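Local structure of kinesin-like protein KIF19 (Mus musculus, 5GSZ) at residues G29-A34 and P325-F330; D141-V146 and R231-N236; A227-S232 and V241-L246; A321-A326 and N335-A340. The protein is a plus-end-directed microtubule motor that regulates the length of motile cilia by depolymerizing microtubules at the ciliary tips. All blocks are in the same frame, centred on the assembly; numbering follows the deposited sequence.

In the fold
The four contacts fall into two pairs at opposite sides of the motor domain's centre, with the centres of contacts 1 and 2 about 53 Å apart. Contacts 1 and 4 share P325 and A326, and their centres lie about 12 Å apart; A34 CB of the first packs on I323 CD1 of the second at 3.9 Å. Both are near the nucleotide: the side chain of P325 is about 9 Å from ADP and that of H322 about 6 Å. Contacts 2 and 3 share R231 and S232, use strand 220-232 together, and are linked by the E145-R229 salt bridge, away from the nucleotide pocket. The central sheet is common to contacts 2, 3 and 4.

Contact 1: residues G29-A34 and P325-F330; sequences GATLIA and PASTAF
The end of I33 overlaps the ring edge of F330: its CD1 lies near the ring plane, 3.5 Å from F330 CD1. Here two loops of the kinesin motor domain, one following helix 23-27 and the other leading from strand 315-323 to helix 330-340, are joined by a single beta bridge between L32 and A326. I33 holds CG1 between its backbone N and carbonyl carbon (chi1 67°), and the straight chain beyond carries CD1 to the phenylalanine while CG2 rests on S327 CB. L44 and P47 add apolar neighbours to both I33 and F330. A serine in place of I33 would probably leave a gap beside the F330 edge and deprive the S327 backbone of its apolar cover. On P325, which has no N-H to offer, the carbonyl does the bonding: I33 N donates to P325 O at 3.1 Å, nearly straight at 167°. P325 CB meets L32 CD2 at 3.6 Å and A34 CB at 4.0 Å. A30 is small enough for its CB to sit among A326 CB, T328 CG2 and the serine hydroxyl. S327 bonds twice to T31, its N donating to T31 O at 2.8 Å and its OG accepting from T31 N at 2.9 Å.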
loop_
_atom_site.group_PDB
_atom_site.type_symbol
_atom_site.label_atom_id
_atom_site.label_comp_id
_atom_site.label_asym_id
_atom_site.label_seq_id
_atom_site.Cartn_x
_atom_site.Cartn_y
_atom_site.Cartn_z
ATOM N N GLY A 29 -25.797 -13.050 7.527
ATOM C CA GLY A 29 -26.469 -13.809 6.497
ATOM C C GLY A 29 -25.838 -13.760 5.125
ATOM O O GLY A 29 -26.549 -13.939 4.133
ATOM N N ALA A 30 -24.535 -13.526 5.024
ATOM C CA ALA A 30 -23.930 -13.298 3.720
ATOM C C ALA A 30 -23.608 -14.612 3.019
ATOM O O ALA A 30 -23.380 -15.642 3.656
ATOM C CB ALA A 30 -22.657 -12.458 3.846
ATOM N N THR A 31 -23.583 -14.566 1.691
ATOM C CA THR A 31 -23.102 -15.693 0.914
ATOM C C THR A 31 -21.814 -15.306 0.185
ATOM O O THR A 31 -21.313 -14.181 0.298
ATOM C CB THR A 31 -24.185 -16.202 -0.057
ATOM O OG1 THR A 31 -24.575 -15.159 -0.951
ATOM C CG2 THR A 31 -25.414 -16.741 0.702
ATOM N N LEU A 32 -21.253 -16.269 -0.542
ATOM C CA LEU A 32 -20.046 -16.043 -1.319
ATOM C C LEU A 32 -20.414 -15.580 -2.719
ATOM O O LEU A 32 -21.197 -16.238 -3.406
ATOM C CB LEU A 32 -19.194 -17.308 -1.411
ATOM C CG LEU A 32 -18.274 -17.662 -0.246
ATOM C CD1 LEU A 32 -17.382 -18.857 -0.620
ATOM C CD2 LEU A 32 -17.454 -16.447 0.175
ATOM N N ILE A 33 -19.829 -14.464 -3.147
ATOM C CA ILE A 33 -20.118 -13.894 -4.455
ATOM C C ILE A 33 -18.822 -13.501 -5.159
ATOM O O ILE A 33 -18.826 -13.128 -6.336
ATOM C CB ILE A 33 -21.057 -12.685 -4.318
ATOM C CG1 ILE A 33 -20.343 -11.536 -3.592
ATOM C CG2 ILE A 33 -22.349 -13.085 -3.598
ATOM C CD1 ILE A 33 -21.105 -10.271 -3.620
ATOM N N ALA A 34 -17.703 -13.571 -4.451
ATOM C CA ALA A 34 -16.401 -13.327 -5.051
ATOM C C ALA A 34 -15.688 -14.657 -5.197
ATOM O O ALA A 34 -15.651 -15.450 -4.249
ATOM C CB ALA A 34 -15.566 -12.353 -4.214
ATOM N N PRO A 325 -15.124 -11.449 0.265
ATOM C CA PRO A 325 -15.914 -12.290 -0.649
ATOM C C PRO A 325 -17.392 -12.304 -0.308
ATOM O O PRO A 325 -18.158 -13.001 -0.980
ATOM C CB PRO A 325 -15.294 -13.680 -0.453
ATOM C CG PRO A 325 -14.787 -13.672 0.979
ATOM C CD PRO A 325 -14.505 -12.231 1.357
ATOM N N ALA A 326 -17.783 -11.528 0.702
ATOM C CA ALA A 326 -19.126 -11.567 1.251
ATOM C C ALA A 326 -20.133 -10.797 0.399
ATOM O O ALA A 326 -19.865 -9.676 -0.064
ATOM C CB ALA A 326 -19.117 -10.990 2.661
ATOM N N SER A 327 -21.319 -11.399 0.239
ATOM C CA SER A 327 -22.438 -10.712 -0.401
ATOM C C SER A 327 -22.777 -9.401 0.302
ATOM O O SER A 327 -23.098 -8.410 -0.363
ATOM C CB SER A 327 -23.667 -11.624 -0.445
ATOM O OG SER A 327 -24.239 -11.818 0.845
ATOM N N THR A 328 -22.712 -9.353 1.639
ATOM C CA THR A 328 -23.027 -8.075 2.280
ATOM C C THR A 328 -22.032 -6.964 1.933
ATOM O O THR A 328 -22.234 -5.830 2.371
ATOM C CB THR A 328 -23.104 -8.209 3.806
ATOM O OG1 THR A 328 -21.870 -8.722 4.307
ATOM C CG2 THR A 328 -24.198 -9.143 4.188
ATOM N N ALA A 329 -20.968 -7.262 1.183
ATOM C CA ALA A 329 -19.951 -6.296 0.790
ATOM C C ALA A 329 -19.996 -5.989 -0.700
ATOM O O ALA A 329 -19.068 -5.356 -1.221
ATOM C CB ALA A 329 -18.553 -6.810 1.162
ATOM N N PHE A 330 -21.050 -6.424 -1.397
ATOM C CA PHE A 330 -21.040 -6.439 -2.861
ATOM C C PHE A 330 -20.721 -5.066 -3.464
ATOM O O PHE A 330 -20.032 -4.979 -4.486
ATOM C CB PHE A 330 -22.387 -6.951 -3.369
ATOM C CG PHE A 330 -22.589 -6.769 -4.843
ATOM C CD1 PHE A 330 -21.924 -7.573 -5.756
ATOM C CD2 PHE A 330 -23.457 -5.798 -5.317
ATOM C CE1 PHE A 330 -22.115 -7.410 -7.120
ATOM C CE2 PHE A 330 -23.652 -5.622 -6.689
ATOM C CZ PHE A 330 -22.985 -6.432 -7.589
#

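Contact 2: residues D141-V146 and R231-N236; sequences DMEYEV and RSRVKN
E143 reaches across to three basic side chains of 231-236, forming a salt-bridge network at the far end of the kinesin central sheet. The first torsion sets CG anti to the carbonyl carbon (chi1 -46°), over one face of the R233 guanidinium, 3.5 Å above its plane; the extended chain beyond carries the carboxylate out to R231 and K235. OE1 approaches the R231 guanidinium at its edge, but its ion pair with R231 NE is long at 3.7 Å. OE2 meets K235 NZ at 3.6 Å; R233 NH1 is a longer partner, with the oxygen well out of the guanidinium plane. R233, extended from CG to NE, runs along the backbone of D141 and M142 and gives weak bonds to M142 O, while NE has a stronger partner in S139 O. K235 bends back at chi2, and its NZ also donates to S232 O at 3.1 Å. Below this lies antiparallel pairing, E143 N donating to R231 O at 2.9 Å and R231 N to E143 O. An alanine at E143 would probably leave R231, R233 and K235 without their shared counter-charge and uncover the R233 face. Since two of the three ion pairs are long and the contact is at the surface, the carboxylate probably acts mainly by balancing clustered positive charge, with the backbone bonds setting the geometry.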
loop_
_atom_site.group_PDB
_atom_site.type_symbol
_atom_site.label_atom_id
_atom_site.label_comp_id
_atom_site.label_asym_id
_atom_site.label_seq_id
_atom_site.Cartn_x
_atom_site.Cartn_y
_atom_site.Cartn_z
ATOM N N ASP A 141 31.469 -7.016 -3.294
ATOM C CA ASP A 141 31.808 -5.909 -4.170
ATOM C C ASP A 141 31.306 -4.560 -3.677
ATOM O O ASP A 141 31.815 -3.531 -4.140
ATOM C CB ASP A 141 31.236 -6.148 -5.573
ATOM C CG ASP A 141 31.817 -7.373 -6.253
ATOM O OD1 ASP A 141 32.911 -7.829 -5.866
ATOM O OD2 ASP A 141 31.174 -7.872 -7.205
ATOM N N MET A 142 30.324 -4.535 -2.768
ATOM C CA MET A 142 29.581 -3.321 -2.448
ATOM C C MET A 142 29.518 -3.069 -0.945
ATOM O O MET A 142 29.501 -4.001 -0.134
ATOM C CB MET A 142 28.161 -3.401 -2.991
ATOM C CG MET A 142 28.050 -3.618 -4.488
ATOM S SD MET A 142 28.634 -2.225 -5.486
ATOM C CE MET A 142 27.863 -2.643 -7.048
ATOM N N GLU A 143 29.473 -1.788 -0.583
ATOM C CA GLU A 143 29.114 -1.376 0.770
ATOM C C GLU A 143 27.689 -0.845 0.769
ATOM O O GLU A 143 27.274 -0.179 -0.181
ATOM C CB GLU A 143 30.070 -0.311 1.318
ATOM C CG GLU A 143 31.555 -0.629 1.082
ATOM C CD GLU A 143 32.466 0.600 1.161
ATOM O OE1 GLU A 143 31.935 1.732 1.224
ATOM O OE2 GLU A 143 33.706 0.407 1.146
ATOM N N TYR A 144 26.936 -1.160 1.828
ATOM C CA TYR A 144 25.547 -0.736 1.933
ATOM C C TYR A 144 25.279 -0.010 3.242
ATOM O O TYR A 144 25.878 -0.305 4.282
ATOM C CB TYR A 144 24.554 -1.900 1.804
ATOM C CG TYR A 144 24.593 -2.628 0.488
ATOM C CD1 TYR A 144 25.525 -3.613 0.243
ATOM C CD2 TYR A 144 23.720 -2.287 -0.536
ATOM C CE1 TYR A 144 25.554 -4.285 -0.990
ATOM C CE2 TYR A 144 23.747 -2.937 -1.757
ATOM C CZ TYR A 144 24.665 -3.932 -1.981
ATOM O OH TYR A 144 24.687 -4.580 -3.186
ATOM N N GLU A 145 24.375 0.963 3.155
ATOM C CA GLU A 145 23.757 1.606 4.305
ATOM C C GLU A 145 22.250 1.428 4.177
ATOM O O GLU A 145 21.682 1.646 3.099
ATOM C CB GLU A 145 24.126 3.094 4.393
ATOM C CG GLU A 145 25.326 3.398 5.279
ATOM C CD GLU A 145 25.740 4.868 5.234
ATOM O OE1 GLU A 145 25.705 5.479 4.141
ATOM O OE2 GLU A 145 26.076 5.420 6.308
ATOM N N VAL A 146 21.607 1.007 5.261
ATOM C CA VAL A 146 20.170 0.777 5.271
ATOM C C VAL A 146 19.573 1.476 6.475
ATOM O O VAL A 146 20.000 1.229 7.607
ATOM C CB VAL A 146 19.830 -0.718 5.331
ATOM C CG1 VAL A 146 18.340 -0.899 5.190
ATOM C CG2 VAL A 146 20.574 -1.470 4.285
ATOM N N ARG A 231 27.616 1.849 -2.629
ATOM C CA ARG A 231 28.837 2.318 -3.256
ATOM C C ARG A 231 29.779 1.138 -3.453
ATOM O O ARG A 231 29.736 0.150 -2.714
ATOM C CB ARG A 231 29.516 3.446 -2.433
ATOM C CG ARG A 231 30.451 2.960 -1.345
ATOM C CD ARG A 231 31.043 4.112 -0.571
ATOM N NE ARG A 231 30.030 4.763 0.250
ATOM C CZ ARG A 231 29.602 6.001 0.040
ATOM N NH1 ARG A 231 30.110 6.705 -0.970
ATOM N NH2 ARG A 231 28.669 6.529 0.827
ATOM N N SER A 232 30.626 1.254 -4.470
ATOM C CA SER A 232 31.597 0.224 -4.802
ATOM C C SER A 232 32.747 0.205 -3.803
ATOM O O SER A 232 33.097 1.212 -3.187
ATOM C CB SER A 232 32.139 0.464 -6.209
ATOM O OG SER A 232 33.090 -0.507 -6.589
ATOM N N ARG A 233 33.332 -0.964 -3.643
ATOM C CA ARG A 233 34.517 -1.109 -2.822
ATOM C C ARG A 233 35.794 -0.843 -3.608
ATOM O O ARG A 233 36.864 -0.720 -3.000
ATOM C CB ARG A 233 34.559 -2.520 -2.210
ATOM C CG ARG A 233 33.427 -2.841 -1.255
ATOM C CD ARG A 233 33.589 -4.204 -0.612
ATOM N NE ARG A 233 32.538 -4.436 0.372
ATOM C CZ ARG A 233 32.592 -4.010 1.626
ATOM N NH1 ARG A 233 33.650 -3.346 2.052
ATOM N NH2 ARG A 233 31.588 -4.243 2.446
ATOM N N VAL A 234 35.702 -0.774 -4.937
ATOM C CA VAL A 234 36.831 -0.429 -5.800
ATOM C C VAL A 234 36.984 1.090 -5.807
ATOM O O VAL A 234 36.123 1.811 -6.317
ATOM C CB VAL A 234 36.643 -0.966 -7.222
ATOM C CG1 VAL A 234 37.670 -0.324 -8.129
ATOM C CG2 VAL A 234 36.803 -2.463 -7.263
ATOM N N LYS A 235 38.084 1.581 -5.255
ATOM C CA LYS A 235 38.199 3.004 -5.007
ATOM C C LYS A 235 38.984 3.753 -6.083
ATOM O O LYS A 235 38.905 4.987 -6.138
ATOM C CB LYS A 235 38.826 3.229 -3.628
ATOM C CG LYS A 235 38.040 2.552 -2.510
ATOM C CD LYS A 235 36.582 3.039 -2.495
ATOM C CE LYS A 235 35.813 2.436 -1.323
ATOM N NZ LYS A 235 34.474 3.063 -1.111
ATOM N N ASN A 236 39.708 3.053 -6.955
ATOM C CA ASN A 236 40.475 3.738 -7.976
ATOM C C ASN A 236 39.681 3.945 -9.256
ATOM O O ASN A 236 40.278 4.250 -10.295
ATOM C CB ASN A 236 41.803 3.007 -8.244
ATOM C CG ASN A 236 41.629 1.556 -8.668
ATOM O OD1 ASN A 236 40.513 1.049 -8.781
ATOM N ND2 ASN A 236 42.747 0.878 -8.906
#

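Contact 3: residues A227-S232 and V241-L246; sequences AVRQRS and VRQGRL
Q243 lays its amide along the neighbouring strand, with OE1 3.3 Å from R229 CD and NE2 3.5 Å from A227 CB. A chain bent at chi2 (80°) turns the amide there, and the small A227 lets it lie close to the strand. The amide and guanidinium planes stand 80° apart, and OE1 touches the arginine's aliphatic CB and CD, not its charged head. V241 makes a further contact at the end of the hairpin: its CG1 sits over one face of the R231 guanidinium, 3.8 Å from NH1, and also touches R229 CG. The opposite face of the sheet carries V228, Q230 and R242; Q230 and R242 run side by side, with Q230 OE1 3.7 Å from R242 CG.

Beneath these side chains is the antiparallel hairpin of strands 220-232 and 242-250 in the central sheet of the kinesin fold. V228 and G244 exchange two bonds as a hydrogen-bonded pair, each 2.9 Å between N and O. Q230 and R242 form the next such pair, with R242 N to Q230 O at 2.8 Å. Further out, strand 142-154 fixes the polar ends: R229 NH2 pairs with E145, and Q230 NE2 bonds Y144 OH. V228 packs against L131 and I93 of the covering helices, as suits a branched apolar residue. Backbone bonds thus set the register, while the stems of R229 and Q230 supply apolar contact, and their polar heads are met by E145 and Y144 of the adjoining strand.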
loop_
_atom_site.group_PDB
_atom_site.type_symbol
_atom_site.label_atom_id
_atom_site.label_comp_id
_atom_site.label_asym_id
_atom_site.label_seq_id
_atom_site.Cartn_x
_atom_site.Cartn_y
_atom_site.Cartn_z
ATOM N N ALA A 227 15.493 3.101 2.952
ATOM C CA ALA A 227 16.502 3.700 2.088
ATOM C C ALA A 227 17.726 2.793 2.037
ATOM O O ALA A 227 18.071 2.159 3.038
ATOM C CB ALA A 227 16.883 5.081 2.607
ATOM N N VAL A 228 18.370 2.713 0.868
ATOM C CA VAL A 228 19.534 1.835 0.663
ATOM C C VAL A 228 20.568 2.567 -0.190
ATOM O O VAL A 228 20.324 2.840 -1.373
ATOM C CB VAL A 228 19.165 0.495 0.002
ATOM C CG1 VAL A 228 20.402 -0.322 -0.237
ATOM C CG2 VAL A 228 18.189 -0.293 0.864
ATOM N N ARG A 229 21.721 2.867 0.388
ATOM C CA ARG A 229 22.825 3.437 -0.366
ATOM C C ARG A 229 23.842 2.349 -0.716
ATOM O O ARG A 229 24.105 1.440 0.077
ATOM C CB ARG A 229 23.484 4.578 0.408
ATOM C CG ARG A 229 24.358 5.464 -0.460
ATOM C CD ARG A 229 24.479 6.841 0.117
ATOM N NE ARG A 229 25.106 6.837 1.436
ATOM C CZ ARG A 229 25.062 7.870 2.277
ATOM N NH1 ARG A 229 24.417 8.975 1.923
ATOM N NH2 ARG A 229 25.657 7.800 3.468
ATOM N N GLN A 230 24.374 2.425 -1.935
ATOM C CA GLN A 230 25.239 1.402 -2.511
ATOM C C GLN A 230 26.424 2.095 -3.158
ATOM O O GLN A 230 26.253 2.839 -4.132
ATOM C CB GLN A 230 24.502 0.555 -3.558
ATOM C CG GLN A 230 25.250 -0.698 -4.002
ATOM C CD GLN A 230 24.759 -1.241 -5.355
ATOM O OE1 GLN A 230 24.243 -0.490 -6.182
ATOM N NE2 GLN A 230 24.883 -2.558 -5.562
ATOM N N ARG A 231 27.616 1.849 -2.629
ATOM C CA ARG A 231 28.837 2.318 -3.256
ATOM C C ARG A 231 29.779 1.138 -3.453
ATOM O O ARG A 231 29.736 0.150 -2.714
ATOM C CB ARG A 231 29.516 3.446 -2.433
ATOM C CG ARG A 231 30.451 2.960 -1.345
ATOM C CD ARG A 231 31.043 4.112 -0.571
ATOM N NE ARG A 231 30.030 4.763 0.250
ATOM C CZ ARG A 231 29.602 6.001 0.040
ATOM N NH1 ARG A 231 30.110 6.705 -0.970
ATOM N NH2 ARG A 231 28.669 6.529 0.827
ATOM N N SER A 232 30.626 1.254 -4.470
ATOM C CA SER A 232 31.597 0.224 -4.802
ATOM C C SER A 232 32.747 0.205 -3.803
ATOM O O SER A 232 33.097 1.212 -3.187
ATOM C CB SER A 232 32.139 0.464 -6.209
ATOM O OG SER A 232 33.090 -0.507 -6.589
ATOM N N VAL A 241 27.406 6.645 -6.929
ATOM C CA VAL A 241 26.906 6.141 -5.643
ATOM C C VAL A 241 25.372 6.082 -5.679
ATOM O O VAL A 241 24.708 7.096 -5.910
ATOM C CB VAL A 241 27.398 7.016 -4.474
ATOM C CG1 VAL A 241 27.019 6.384 -3.131
ATOM C CG2 VAL A 241 28.900 7.231 -4.556
ATOM N N ARG A 242 24.803 4.907 -5.429
ATOM C CA ARG A 242 23.387 4.667 -5.676
ATOM C C ARG A 242 22.566 4.829 -4.401
ATOM O O ARG A 242 23.057 4.611 -3.297
ATOM C CB ARG A 242 23.177 3.263 -6.254
ATOM C CG ARG A 242 23.983 2.977 -7.504
ATOM C CD ARG A 242 23.425 3.698 -8.702
ATOM N NE ARG A 242 24.415 3.843 -9.768
ATOM C CZ ARG A 242 24.745 2.884 -10.629
ATOM N NH1 ARG A 242 24.173 1.687 -10.558
ATOM N NH2 ARG A 242 25.658 3.122 -11.560
ATOM N N GLN A 243 21.297 5.212 -4.566
ATOM C CA GLN A 243 20.385 5.432 -3.433
ATOM C C GLN A 243 18.989 4.981 -3.868
ATOM O O GLN A 243 18.250 5.729 -4.515
ATOM C CB GLN A 243 20.400 6.889 -2.987
ATOM C CG GLN A 243 19.475 7.237 -1.800
ATOM C CD GLN A 243 20.063 6.861 -0.449
ATOM O OE1 GLN A 243 21.194 7.243 -0.131
ATOM N NE2 GLN A 243 19.293 6.130 0.365
ATOM N N GLY A 244 18.635 3.750 -3.511
ATOM C CA GLY A 244 17.309 3.234 -3.783
ATOM C C GLY A 244 16.374 3.488 -2.616
ATOM O O GLY A 244 16.786 3.565 -1.465
ATOM N N ARG A 245 15.097 3.638 -2.923
ATOM C CA ARG A 245 14.132 4.013 -1.906
ATOM C C ARG A 245 12.883 3.168 -2.109
ATOM O O ARG A 245 12.225 3.271 -3.148
ATOM C CB ARG A 245 13.837 5.503 -1.982
ATOM C CG ARG A 245 13.499 6.093 -0.646
ATOM C CD ARG A 245 13.317 7.589 -0.733
ATOM N NE ARG A 245 12.885 8.113 0.556
ATOM C CZ ARG A 245 12.376 9.331 0.727
ATOM N NH1 ARG A 245 12.239 10.134 -0.323
ATOM N NH2 ARG A 245 11.987 9.738 1.941
ATOM N N LEU A 246 12.587 2.303 -1.138
ATOM C CA LEU A 246 11.389 1.477 -1.153
ATOM C C LEU A 246 10.361 2.075 -0.201
ATOM O O LEU A 246 10.701 2.473 0.915
ATOM C CB LEU A 246 11.705 0.024 -0.767
ATOM C CG LEU A 246 10.462 -0.853 -0.521
ATOM C CD1 LEU A 246 9.595 -1.007 -1.779
ATOM C CD2 LEU A 246 10.807 -2.203 0.064
#

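Contact 4: residues A321-A326 and N335-A340; sequences AHISPA and NTLTYA
T336 sets CG2 anti to its backbone N and OG1 beside that N (chi1 -54°), placing the methyl against the strand and the hydroxyl back at E332 O one turn earlier in the helix. The methyl lies 3.8 Å from H322 O, and T336 CB meets I323 CG2 at 3.9 Å. With chi1 at 70°, I323 turns CG2 to the threonine while CD1 reaches L337 CD1 at 4.3 Å. A321 and A340 touch through their CB atoms at 4.0 Å, a close pairing that two small side chains permit. This is helix 330-340 packed on strand 315-323 of the kinesin core, running almost antiparallel to it: the axes of 321-323 and 335-340 make 159° and approach to 8.7 Å. L16, V42 and L44 pack on L337 and extend the apolar layer. The CB of H322 points away from the helix; its ring, about 6 Å from ADP, is held by bonds from ND1 with Y103 O and from NE2 with T113 OG1. T336 itself lies near P105, one of the residues lining the ADP pocket. No hydrogen bond joins 321-326 to 335-340, which meet here by apolar contact, though S333 OG, earlier in the helix, does bond S324 O; the hydroxyl of the buried T336 is satisfied within its own helix.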
loop_
_atom_site.group_PDB
_atom_site.type_symbol
_atom_site.label_atom_id
_atom_site.label_comp_id
_atom_site.label_asym_id
_atom_site.label_seq_id
_atom_site.Cartn_x
_atom_site.Cartn_y
_atom_site.Cartn_z
ATOM N N ALA A 321 -4.935 -4.546 -4.173
ATOM C CA ALA A 321 -6.318 -4.302 -3.790
ATOM C C ALA A 321 -6.878 -5.474 -2.983
ATOM O O ALA A 321 -6.560 -6.638 -3.245
ATOM C CB ALA A 321 -7.170 -4.069 -5.032
ATOM N N HIS A 322 -7.742 -5.156 -2.018
ATOM C CA HIS A 322 -8.326 -6.127 -1.093
ATOM C C HIS A 322 -9.843 -6.046 -1.114
ATOM O O HIS A 322 -10.403 -4.947 -1.103
ATOM C CB HIS A 322 -7.827 -5.871 0.340
ATOM C CG HIS A 322 -6.346 -6.016 0.487
ATOM N ND1 HIS A 322 -5.461 -5.015 0.147
ATOM C CD2 HIS A 322 -5.593 -7.056 0.916
ATOM C CE1 HIS A 322 -4.229 -5.429 0.374
ATOM N NE2 HIS A 322 -4.282 -6.668 0.836
ATOM N N ILE A 323 -10.515 -7.202 -1.126
ATOM C CA ILE A 323 -11.972 -7.250 -1.004
ATOM C C ILE A 323 -12.383 -8.355 -0.043
ATOM O O ILE A 323 -11.640 -9.305 0.220
ATOM C CB ILE A 323 -12.732 -7.479 -2.341
ATOM C CG1 ILE A 323 -12.501 -8.900 -2.856
ATOM C CG2 ILE A 323 -12.385 -6.410 -3.393
ATOM C CD1 ILE A 323 -13.234 -9.212 -4.136
ATOM N N SER A 324 -13.590 -8.208 0.473
ATOM C CA SER A 324 -14.325 -9.285 1.106
ATOM C C SER A 324 -15.011 -10.143 0.041
ATOM O O SER A 324 -15.422 -9.636 -1.010
ATOM C CB SER A 324 -15.365 -8.723 2.064
ATOM O OG SER A 324 -16.177 -9.749 2.595
ATOM N N PRO A 325 -15.124 -11.449 0.265
ATOM C CA PRO A 325 -15.914 -12.290 -0.649
ATOM C C PRO A 325 -17.392 -12.304 -0.308
ATOM O O PRO A 325 -18.158 -13.001 -0.980
ATOM C CB PRO A 325 -15.294 -13.680 -0.453
ATOM C CG PRO A 325 -14.787 -13.672 0.979
ATOM C CD PRO A 325 -14.505 -12.231 1.357
ATOM N N ALA A 326 -17.783 -11.528 0.702
ATOM C CA ALA A 326 -19.126 -11.567 1.251
ATOM C C ALA A 326 -20.133 -10.797 0.399
ATOM O O ALA A 326 -19.865 -9.676 -0.064
ATOM C CB ALA A 326 -19.117 -10.990 2.661
ATOM N N ASN A 335 -16.918 -1.438 -6.394
ATOM C CA ASN A 335 -16.106 -0.236 -6.496
ATOM C C ASN A 335 -14.623 -0.587 -6.543
ATOM O O ASN A 335 -13.876 -0.078 -7.387
ATOM C CB ASN A 335 -16.417 0.710 -5.336
ATOM C CG ASN A 335 -17.798 1.314 -5.446
ATOM O OD1 ASN A 335 -18.418 1.263 -6.509
ATOM N ND2 ASN A 335 -18.285 1.899 -4.360
ATOM N N THR A 336 -14.183 -1.484 -5.665
ATOM C CA THR A 336 -12.763 -1.807 -5.616
ATOM C C THR A 336 -12.320 -2.473 -6.911
ATOM O O THR A 336 -11.364 -2.019 -7.558
ATOM C CB THR A 336 -12.455 -2.686 -4.396
ATOM O OG1 THR A 336 -12.950 -2.048 -3.213
ATOM C CG2 THR A 336 -10.952 -2.906 -4.237
ATOM N N LEU A 337 -13.032 -3.529 -7.325
ATOM C CA LEU A 337 -12.655 -4.265 -8.533
ATOM C C LEU A 337 -12.683 -3.383 -9.779
ATOM O O LEU A 337 -11.868 -3.578 -10.688
ATOM C CB LEU A 337 -13.580 -5.453 -8.715
ATOM C CG LEU A 337 -13.492 -6.521 -7.645
ATOM C CD1 LEU A 337 -14.821 -7.203 -7.542
ATOM C CD2 LEU A 337 -12.471 -7.511 -8.065
ATOM N N THR A 338 -13.611 -2.418 -9.840
ATOM C CA THR A 338 -13.625 -1.436 -10.923
ATOM C C THR A 338 -12.376 -0.556 -10.900
ATOM O O THR A 338 -11.792 -0.245 -11.945
ATOM C CB THR A 338 -14.869 -0.561 -10.799
ATOM O OG1 THR A 338 -16.023 -1.373 -11.005
ATOM C CG2 THR A 338 -14.836 0.622 -11.807
ATOM N N TYR A 339 -11.986 -0.111 -9.709
ATOM C CA TYR A 339 -10.865 0.801 -9.587
ATOM C C TYR A 339 -9.569 0.119 -9.999
ATOM O O TYR A 339 -8.743 0.714 -10.699
ATOM C CB TYR A 339 -10.815 1.311 -8.150
ATOM C CG TYR A 339 -9.675 2.233 -7.824
ATOM C CD1 TYR A 339 -9.716 3.574 -8.179
ATOM C CD2 TYR A 339 -8.560 1.766 -7.133
ATOM C CE1 TYR A 339 -8.667 4.420 -7.866
ATOM C CE2 TYR A 339 -7.513 2.597 -6.824
ATOM C CZ TYR A 339 -7.572 3.921 -7.187
ATOM O OH TYR A 339 -6.528 4.748 -6.873
ATOM N N ALA A 340 -9.401 -1.149 -9.626
ATOM C CA ALA A 340 -8.175 -1.890 -9.890
ATOM C C ALA A 340 -8.218 -2.696 -11.175
ATOM O O ALA A 340 -7.181 -3.224 -11.581
ATOM C CB ALA A 340 -7.869 -2.844 -8.728
#